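Local atomic coordinates of alkaline phosphatase (Thermus thermophilus, PDB entry 7KWD), a protein that probably hydrolyses phosphate monoesters at a site that binds two zinc ions and one magnesium ion, as alkaline phosphatases do. Residues 120-125 / 473-478; 279-284 / 405-410; 347-352 / 371-376. One frame throughout, in Å; residues are numbered along the deposited sequence.

In the fold
Interactions 2 and 3 are neighbours, with centres 10 Å apart, while interaction 1 lies on the opposite side of the chain's centre, its centre 36 Å from interaction 2 and 44 Å from interaction 3. Interaction 2 is the one that reaches the active site: His279 binds a zinc ion together with Asp275 and His433. Asp282, three residues further on, ties this contact to interaction 3, its OD2 meeting Lys373 NZ at 2.9 Å in a salt bridge. Met409 CE also packs on Phe349 CD1 at 3.6 Å. Along the chain the contacts are nested: 347-352 with 371-376 falls between 279-284 and 405-410, and both between 120-125 and 473-478.

Interaction 1. Residues 120-125 / 473-478; sequences TPLKPF and QNPVMS
With chi1 at -87°, the amide of Asn474 swings to the side of its own backbone N, and this turns it onto the main chain of Lys123. Leu122 has CG opposite its carbonyl carbon (chi1 -46°), which, with chi2 extended, brings CD2 to the Pro475 ring. The amide reads both polar atoms of a single residue. Lys123 N donates to Asn474 OD1 at 2.8 Å, nearly straight, from a position tilted out of the carbonyl plane. Asn474 ND2 in turn gives a hydrogen to Lys123 O at 2.9 Å, and that bond is straighter still (177°). The oxygen lies in the plane of the amide, although the donor stands above the carbonyl plane of Lys123. One side chain thus does what an antiparallel strand does in a hydrogen-bonded pair, here between two loops that form no regular sheet. The first loop follows helix 95-104 and leads through the N-cap Pro124 into helix 125-131; the second joins helix 459-468 to helix 479-487, with Ser478 as N-cap. ND2 also donates to Cys104 O, on the last residue of helix 95-104, and Lys123 O takes a further bond from Tyr472 OH. Replacing Asn474 by an alanine is likely to leave Lys123 N and Cys104 O without these mates, Lys123 O with the Tyr472 bond alone of the two described, and the two loops able to shift against each other. Further along, Pro475 CG meets Leu122 CD2 at 3.9 Å and Thr120 CG2 at 3.9 Å, so the ring rests on two methyl groups. Leu122 CB sits beside the amide, 3.6 Å from Asn474 OD1. The Lys123 chain runs out extended, away from the second loop, to a salt bridge with Glu131.

Interaction 2. Residues 279-284 / 405-410; sequences HLNDAG and PANTMA. With ZN (zinc ion), chain F.
The end of helix 273-280 comes up against the first turn of helix 406-412, with Leu280 CA 5.0 Å from Ala406 CA. Small side chains allow the close approach: Ala406 CB touches Leu280 CB at 3.7 Å, and one turn on Ala410 CB meets Asn281 CB at 3.7 Å. Beside these alanines Asn407, its CG anti to the carbonyl carbon (chi1 -70°), brings ND2 to the helix end, where it donates to His279 O at 2.9 Å, in the carbonyl plane and in its own amide plane. Asn281, with positive phi, is the C-prime residue of the Schellman motif that closes the helix, and its amide lies stacked on that of Asn407, the planes 19° apart and Asn281 CG 3.4 Å from Asn407 ND2. Gln401 NE2 donates to Asn281 OD1, while Asn281 ND2 bonds to Asn278 O and Ser430 O, so the rotation of this amide is fixed from both ends. The residue whose carbonyl Asn407 holds is a metal ligand: His279 NE2 binds zinc at 2.2 Å, alongside Asp275 and His433. Its ND1 is hydrogen-bonded to Gly431 O, and Tyr332 of the second subunit packs against the side chain.

Interaction 3. Residues 347-352 / 371-376; sequences ASFEHM and AMKGVD
Lys373, on helix 362-373, reaches across to Ala347, and with its neighbour Met372 it makes the tight, buried part of this contact. Its chain bends at chi2 (-61°) and passes Met352, whose SD lies 3.7 Å from Lys373 CG. It then crosses the ring of Phe349 at about a right angle, with Lys373 CE 3.5 Å from Phe349 CE1. At its tip NZ donates to Ala347 O at 2.8 Å, in the carbonyl plane, and stands off-centre over the Phe349 ring in a cation-pi contact, 4.8 Å from the centroid. Met372 packs as closely: its SD touches both Ala347 CB and Met352 CG, 3.6 Å from the latter. The looser side is the partly exposed edge at His351, where Met372 SD meets just the rim of the ring, 3.8 Å from His351 CD2. Weak, too, is the bond from Ala347 N to Met372 O, 3.4 Å long. Besides Ala347 O, the buried ammonium group has Asp282 and Gln345 OE1 as partners; with a carboxylate and two oxygen acceptors around it, Lys373 is likely to stay protonated.

Interaction 1. Residues 120-125 / 473-478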
loop_
_atom_site.group_PDB
_atom_site.type_symbol
_atom_site.label_atom_id
_atom_site.label_comp_id
_atom_site.label_asym_id
_atom_site.label_seq_id
_atom_site.Cartn_x
_atom_site.Cartn_y
_atom_site.Cartn_z
ATOM N N THR A 120 7.202 -6.639 -32.356
ATOM C CA THR A 120 8.643 -6.755 -32.164
ATOM C C THR A 120 8.954 -7.744 -31.050
ATOM O O THR A 120 8.502 -7.547 -29.918
ATOM C CB THR A 120 9.243 -5.401 -31.800
ATOM O OG1 THR A 120 8.828 -4.432 -32.767
ATOM C CG2 THR A 120 10.730 -5.505 -31.758
ATOM N N PRO A 121 9.663 -8.835 -31.309
ATOM C CA PRO A 121 9.966 -9.770 -30.232
ATOM C C PRO A 121 11.086 -9.239 -29.358
ATOM O O PRO A 121 11.984 -8.526 -29.811
ATOM C CB PRO A 121 10.391 -11.057 -30.963
ATOM C CG PRO A 121 10.912 -10.585 -32.250
ATOM C CD PRO A 121 9.989 -9.421 -32.631
ATOM N N LEU A 122 10.999 -9.594 -28.085
ATOM C CA LEU A 122 12.007 -9.275 -27.093
ATOM C C LEU A 122 12.652 -10.568 -26.631
ATOM O O LEU A 122 12.039 -11.637 -26.698
ATOM C CB LEU A 122 11.386 -8.543 -25.909
ATOM C CG LEU A 122 10.417 -7.402 -26.258
ATOM C CD1 LEU A 122 9.729 -6.847 -25.019
ATOM C CD2 LEU A 122 11.177 -6.299 -26.995
ATOM N N LYS A 123 13.881 -10.469 -26.163
ATOM C CA LYS A 123 14.563 -11.642 -25.642
ATOM C C LYS A 123 14.472 -11.608 -24.137
ATOM O O LYS A 123 15.064 -10.710 -23.515
ATOM C CB LYS A 123 16.022 -11.657 -26.083
ATOM C CG LYS A 123 16.777 -12.938 -25.745
ATOM C CD LYS A 123 18.162 -12.820 -26.362
ATOM C CE LYS A 123 19.078 -13.953 -25.994
ATOM N NZ LYS A 123 20.423 -13.741 -26.633
ATOM N N PRO A 124 13.747 -12.523 -23.506
ATOM C CA PRO A 124 13.588 -12.474 -22.053
ATOM C C PRO A 124 14.722 -13.190 -21.334
ATOM O O PRO A 124 15.405 -14.059 -21.886
ATOM C CB PRO A 124 12.252 -13.205 -21.825
ATOM C CG PRO A 124 12.161 -14.202 -22.980
ATOM C CD PRO A 124 13.029 -13.676 -24.110
ATOM N N PHE A 125 14.861 -12.843 -20.057
ATOM C CA PHE A 125 16.114 -13.098 -19.346
ATOM C C PHE A 125 16.416 -14.577 -19.196
ATOM O O PHE A 125 17.581 -14.981 -19.277
ATOM C CB PHE A 125 16.103 -12.423 -17.959
ATOM C CG PHE A 125 17.425 -12.471 -17.306
ATOM C CD1 PHE A 125 18.447 -11.671 -17.768
ATOM C CD2 PHE A 125 17.687 -13.383 -16.297
ATOM C CE1 PHE A 125 19.720 -11.759 -17.215
ATOM C CE2 PHE A 125 18.939 -13.472 -15.739
ATOM C CZ PHE A 125 19.959 -12.664 -16.215
ATOM N N GLN A 473 20.459 -5.721 -24.097
ATOM C CA GLN A 473 19.392 -4.749 -24.269
ATOM C C GLN A 473 18.319 -5.300 -25.199
ATOM O O GLN A 473 18.594 -6.129 -26.069
ATOM C CB GLN A 473 19.924 -3.425 -24.822
ATOM C CG GLN A 473 20.618 -3.527 -26.164
ATOM C CD GLN A 473 21.008 -2.154 -26.695
ATOM O OE1 GLN A 473 22.087 -1.653 -26.383
ATOM N NE2 GLN A 473 20.128 -1.536 -27.484
ATOM N N ASN A 474 17.086 -4.844 -24.972
ATOM C CA ASN A 474 15.907 -5.107 -25.771
ATOM C C ASN A 474 15.427 -3.770 -26.313
ATOM O O ASN A 474 15.608 -2.734 -25.667
ATOM C CB ASN A 474 14.788 -5.765 -24.949
ATOM C CG ASN A 474 14.906 -7.289 -24.906
ATOM O OD1 ASN A 474 14.971 -7.947 -25.927
ATOM N ND2 ASN A 474 14.920 -7.848 -23.697
ATOM N N PRO A 475 14.790 -3.767 -27.467
ATOM C CA PRO A 475 14.300 -2.494 -27.999
ATOM C C PRO A 475 13.176 -1.894 -27.174
ATOM O O PRO A 475 12.413 -2.583 -26.484
ATOM C CB PRO A 475 13.825 -2.854 -29.417
ATOM C CG PRO A 475 13.532 -4.358 -29.354
ATOM C CD PRO A 475 14.550 -4.900 -28.372
ATOM N N VAL A 476 13.078 -0.590 -27.291
ATOM C CA VAL A 476 12.140 0.255 -26.583
ATOM C C VAL A 476 11.068 0.747 -27.539
ATOM O O VAL A 476 11.288 0.867 -28.743
ATOM C CB VAL A 476 12.945 1.422 -25.973
ATOM C CG1 VAL A 476 12.025 2.538 -25.533
ATOM C CG2 VAL A 476 13.842 0.922 -24.808
ATOM N N MET A 477 9.894 1.032 -26.983
ATOM C CA MET A 477 8.792 1.703 -27.667
ATOM C C MET A 477 8.348 2.825 -26.742
ATOM O O MET A 477 8.309 2.646 -25.521
ATOM C CB MET A 477 7.622 0.731 -27.970
ATOM C CG MET A 477 6.271 1.355 -28.390
ATOM S SD MET A 477 4.986 0.115 -28.841
ATOM C CE MET A 477 5.913 -0.943 -29.957
ATOM N N SER A 478 8.035 3.980 -27.324
ATOM C CA SER A 478 7.563 5.117 -26.550
ATOM C C SER A 478 6.078 4.965 -26.273
ATOM O O SER A 478 5.356 4.229 -26.955
ATOM C CB SER A 478 7.803 6.428 -27.297
ATOM O OG SER A 478 6.852 6.572 -28.335
#

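Interaction 2. Residues 279-284 / 405-410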
loop_
_atom_site.group_PDB
_atom_site.type_symbol
_atom_site.label_atom_id
_atom_site.label_comp_id
_atom_site.label_asym_id
_atom_site.label_seq_id
_atom_site.Cartn_x
_atom_site.Cartn_y
_atom_site.Cartn_z
ATOM N N HIS A 279 -8.241 -10.701 -6.337
ATOM C CA HIS A 279 -9.311 -10.488 -7.309
ATOM C C HIS A 279 -10.665 -10.914 -6.740
ATOM O O HIS A 279 -11.658 -10.187 -6.869
ATOM C CB HIS A 279 -9.021 -11.271 -8.590
ATOM C CG HIS A 279 -8.078 -10.592 -9.528
ATOM N ND1 HIS A 279 -8.278 -9.305 -9.975
ATOM C CD2 HIS A 279 -6.924 -11.016 -10.101
ATOM C CE1 HIS A 279 -7.305 -8.974 -10.802
ATOM N NE2 HIS A 279 -6.485 -10.001 -10.908
ATOM N N LEU A 280 -10.724 -12.097 -6.101
ATOM C CA LEU A 280 -11.975 -12.518 -5.472
ATOM C C LEU A 280 -12.402 -11.611 -4.309
ATOM O O LEU A 280 -13.568 -11.647 -3.912
ATOM C CB LEU A 280 -11.865 -13.939 -4.924
ATOM C CG LEU A 280 -11.249 -14.985 -5.836
ATOM C CD1 LEU A 280 -11.233 -16.318 -5.173
ATOM C CD2 LEU A 280 -12.009 -15.048 -7.120
ATOM N N ASN A 281 -11.490 -10.820 -3.753
ATOM C CA ASN A 281 -11.722 -10.059 -2.519
ATOM C C ASN A 281 -11.882 -11.022 -1.347
ATOM O O ASN A 281 -12.741 -10.813 -0.492
ATOM C CB ASN A 281 -12.944 -9.153 -2.599
ATOM C CG ASN A 281 -12.704 -7.871 -3.373
ATOM O OD1 ASN A 281 -13.526 -6.976 -3.288
ATOM N ND2 ASN A 281 -11.609 -7.793 -4.148
ATOM N N ASP A 282 -11.095 -12.089 -1.340
ATOM C CA ASP A 282 -11.144 -13.131 -0.325
ATOM C C ASP A 282 -9.880 -13.049 0.538
ATOM O O ASP A 282 -8.856 -13.682 0.257
ATOM C CB ASP A 282 -11.283 -14.489 -0.983
ATOM C CG ASP A 282 -11.394 -15.616 0.022
ATOM O OD1 ASP A 282 -11.121 -15.386 1.230
ATOM O OD2 ASP A 282 -11.737 -16.742 -0.398
ATOM N N ALA A 283 -9.984 -12.296 1.638
ATOM C CA ALA A 283 -8.826 -12.078 2.497
ATOM C C ALA A 283 -8.258 -13.370 3.068
ATOM O O ALA A 283 -7.038 -13.483 3.284
ATOM C CB ALA A 283 -9.214 -11.111 3.626
ATOM N N GLY A 284 -9.118 -14.355 3.331
ATOM C CA GLY A 284 -8.626 -15.600 3.909
ATOM C C GLY A 284 -7.843 -16.422 2.902
ATOM O O GLY A 284 -6.855 -17.076 3.248
ATOM N N PRO A 405 -18.949 -13.813 -9.472
ATOM C CA PRO A 405 -19.695 -13.236 -8.347
ATOM C C PRO A 405 -18.913 -13.037 -7.039
ATOM O O PRO A 405 -19.493 -12.593 -6.057
ATOM C CB PRO A 405 -20.804 -14.269 -8.124
ATOM C CG PRO A 405 -20.153 -15.576 -8.481
ATOM C CD PRO A 405 -19.161 -15.270 -9.588
ATOM N N ALA A 406 -17.609 -13.312 -7.041
ATOM C CA ALA A 406 -16.854 -13.324 -5.789
ATOM C C ALA A 406 -16.948 -12.005 -5.036
ATOM O O ALA A 406 -17.044 -12.004 -3.802
ATOM C CB ALA A 406 -15.391 -13.655 -6.054
ATOM N N ASN A 407 -16.900 -10.866 -5.741
ATOM C CA ASN A 407 -16.912 -9.596 -5.025
ATOM C C ASN A 407 -18.262 -9.347 -4.354
ATOM O O ASN A 407 -18.322 -8.714 -3.297
ATOM C CB ASN A 407 -16.572 -8.406 -5.942
ATOM C CG ASN A 407 -15.091 -8.367 -6.409
ATOM O OD1 ASN A 407 -14.723 -7.462 -7.154
ATOM N ND2 ASN A 407 -14.266 -9.331 -5.991
ATOM N N THR A 408 -19.361 -9.801 -4.966
ATOM C CA THR A 408 -20.642 -9.726 -4.263
ATOM C C THR A 408 -20.610 -10.618 -3.029
ATOM O O THR A 408 -21.129 -10.254 -1.965
ATOM C CB THR A 408 -21.794 -10.122 -5.196
ATOM O OG1 THR A 408 -21.830 -9.233 -6.321
ATOM C CG2 THR A 408 -23.140 -10.031 -4.459
ATOM N N MET A 409 -19.982 -11.791 -3.144
ATOM C CA MET A 409 -19.805 -12.645 -1.976
ATOM C C MET A 409 -19.086 -11.895 -0.859
ATOM O O MET A 409 -19.473 -11.979 0.311
ATOM C CB MET A 409 -19.042 -13.905 -2.386
ATOM C CG MET A 409 -19.867 -14.816 -3.304
ATOM S SD MET A 409 -18.985 -16.208 -4.011
ATOM C CE MET A 409 -18.899 -17.326 -2.601
ATOM N N ALA A 410 -18.051 -11.129 -1.201
ATOM C CA ALA A 410 -17.299 -10.439 -0.163
ATOM C C ALA A 410 -18.165 -9.403 0.526
ATOM O O ALA A 410 -18.197 -9.324 1.759
ATOM C CB ALA A 410 -16.048 -9.793 -0.758
HETATM ZN ZN ZN F . -4.416 -10.239 -11.685
#

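Interaction 3. Residues 347-352 / 371-376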
loop_
_atom_site.group_PDB
_atom_site.type_symbol
_atom_site.label_atom_id
_atom_site.label_comp_id
_atom_site.label_asym_id
_atom_site.label_seq_id
_atom_site.Cartn_x
_atom_site.Cartn_y
_atom_site.Cartn_z
ATOM N N ALA A 347 -12.227 -22.517 3.427
ATOM C CA ALA A 347 -12.192 -22.649 1.973
ATOM C C ALA A 347 -12.264 -21.261 1.337
ATOM O O ALA A 347 -12.640 -20.271 1.974
ATOM C CB ALA A 347 -13.343 -23.537 1.460
ATOM N N SER A 348 -11.876 -21.207 0.068
ATOM C CA SER A 348 -11.949 -19.981 -0.706
ATOM C C SER A 348 -13.331 -19.797 -1.330
ATOM O O SER A 348 -14.111 -20.734 -1.453
ATOM C CB SER A 348 -10.916 -20.027 -1.829
ATOM O OG SER A 348 -11.235 -21.085 -2.741
ATOM N N PHE A 349 -13.608 -18.567 -1.769
ATOM C CA PHE A 349 -14.796 -18.299 -2.576
ATOM C C PHE A 349 -14.847 -19.194 -3.815
ATOM O O PHE A 349 -15.931 -19.551 -4.279
ATOM C CB PHE A 349 -14.807 -16.830 -3.004
ATOM C CG PHE A 349 -15.187 -15.849 -1.909
ATOM C CD1 PHE A 349 -15.926 -16.246 -0.808
ATOM C CD2 PHE A 349 -14.818 -14.513 -2.006
ATOM C CE1 PHE A 349 -16.285 -15.330 0.161
ATOM C CE2 PHE A 349 -15.164 -13.607 -1.036
ATOM C CZ PHE A 349 -15.909 -14.014 0.046
ATOM N N GLU A 350 -13.688 -19.521 -4.385
ATOM C CA GLU A 350 -13.628 -20.332 -5.599
ATOM C C GLU A 350 -14.129 -21.732 -5.331
ATOM O O GLU A 350 -14.845 -22.321 -6.152
ATOM C CB GLU A 350 -12.190 -20.364 -6.119
ATOM C CG GLU A 350 -11.899 -21.413 -7.187
ATOM C CD GLU A 350 -10.441 -21.365 -7.663
ATOM O OE1 GLU A 350 -9.635 -22.219 -7.229
ATOM O OE2 GLU A 350 -10.100 -20.464 -8.461
ATOM N N HIS A 351 -13.753 -22.279 -4.182
ATOM C CA HIS A 351 -14.200 -23.617 -3.817
ATOM C C HIS A 351 -15.664 -23.603 -3.420
ATOM O O HIS A 351 -16.445 -24.442 -3.881
ATOM C CB HIS A 351 -13.322 -24.124 -2.703
ATOM C CG HIS A 351 -13.641 -25.501 -2.253
ATOM N ND1 HIS A 351 -13.083 -26.615 -2.833
ATOM C CD2 HIS A 351 -14.432 -25.945 -1.250
ATOM C CE1 HIS A 351 -13.512 -27.688 -2.200
ATOM N NE2 HIS A 351 -14.326 -27.309 -1.232
ATOM N N MET A 352 -16.068 -22.615 -2.619
ATOM C CA MET A 352 -17.481 -22.426 -2.326
ATOM C C MET A 352 -18.302 -22.407 -3.607
ATOM O O MET A 352 -19.272 -23.153 -3.741
ATOM C CB MET A 352 -17.683 -21.137 -1.525
ATOM C CG MET A 352 -17.099 -21.228 -0.091
ATOM S SD MET A 352 -17.010 -19.649 0.824
ATOM C CE MET A 352 -18.818 -19.268 0.866
ATOM N N ALA A 371 -20.083 -22.917 6.934
ATOM C CA ALA A 371 -19.103 -23.977 7.072
ATOM C C ALA A 371 -17.705 -23.559 6.636
ATOM O O ALA A 371 -16.724 -24.007 7.226
ATOM C CB ALA A 371 -19.558 -25.187 6.261
ATOM N N MET A 372 -17.584 -22.692 5.643
ATOM C CA MET A 372 -16.288 -22.412 5.053
ATOM C C MET A 372 -15.742 -21.032 5.373
ATOM O O MET A 372 -14.524 -20.846 5.286
ATOM C CB MET A 372 -16.375 -22.630 3.534
ATOM C CG MET A 372 -16.584 -24.126 3.188
ATOM S SD MET A 372 -16.781 -24.510 1.425
ATOM C CE MET A 372 -18.567 -24.725 1.328
ATOM N N LYS A 373 -16.588 -20.088 5.799
ATOM C CA LYS A 373 -16.123 -18.789 6.265
ATOM C C LYS A 373 -16.392 -18.493 7.740
ATOM O O LYS A 373 -15.882 -17.490 8.236
ATOM C CB LYS A 373 -16.760 -17.674 5.415
ATOM C CG LYS A 373 -16.298 -17.710 3.942
ATOM C CD LYS A 373 -14.780 -17.511 3.829
ATOM C CE LYS A 373 -14.349 -17.187 2.378
ATOM N NZ LYS A 373 -12.901 -17.534 2.184
ATOM N N GLY A 374 -17.134 -19.338 8.456
ATOM C CA GLY A 374 -17.512 -19.028 9.818
ATOM C C GLY A 374 -18.447 -17.837 9.941
ATOM O O GLY A 374 -18.404 -17.119 10.940
ATOM N N VAL A 375 -19.281 -17.607 8.936
ATOM C CA VAL A 375 -20.115 -16.415 8.825
ATOM C C VAL A 375 -21.576 -16.853 8.797
ATOM O O VAL A 375 -21.917 -17.848 8.147
ATOM C CB VAL A 375 -19.773 -15.610 7.546
ATOM C CG1 VAL A 375 -20.896 -14.633 7.155
ATOM C CG2 VAL A 375 -18.461 -14.849 7.724
ATOM N N ASP A 376 -22.433 -16.090 9.488
ATOM C CA ASP A 376 -23.878 -16.346 9.555
ATOM C C ASP A 376 -24.565 -15.239 8.767
ATOM O O ASP A 376 -24.778 -14.138 9.278
ATOM C CB ASP A 376 -24.375 -16.388 11.000
ATOM C CG ASP A 376 -23.859 -17.598 11.757
ATOM O OD1 ASP A 376 -23.873 -18.719 11.182
ATOM O OD2 ASP A 376 -23.426 -17.431 12.924
#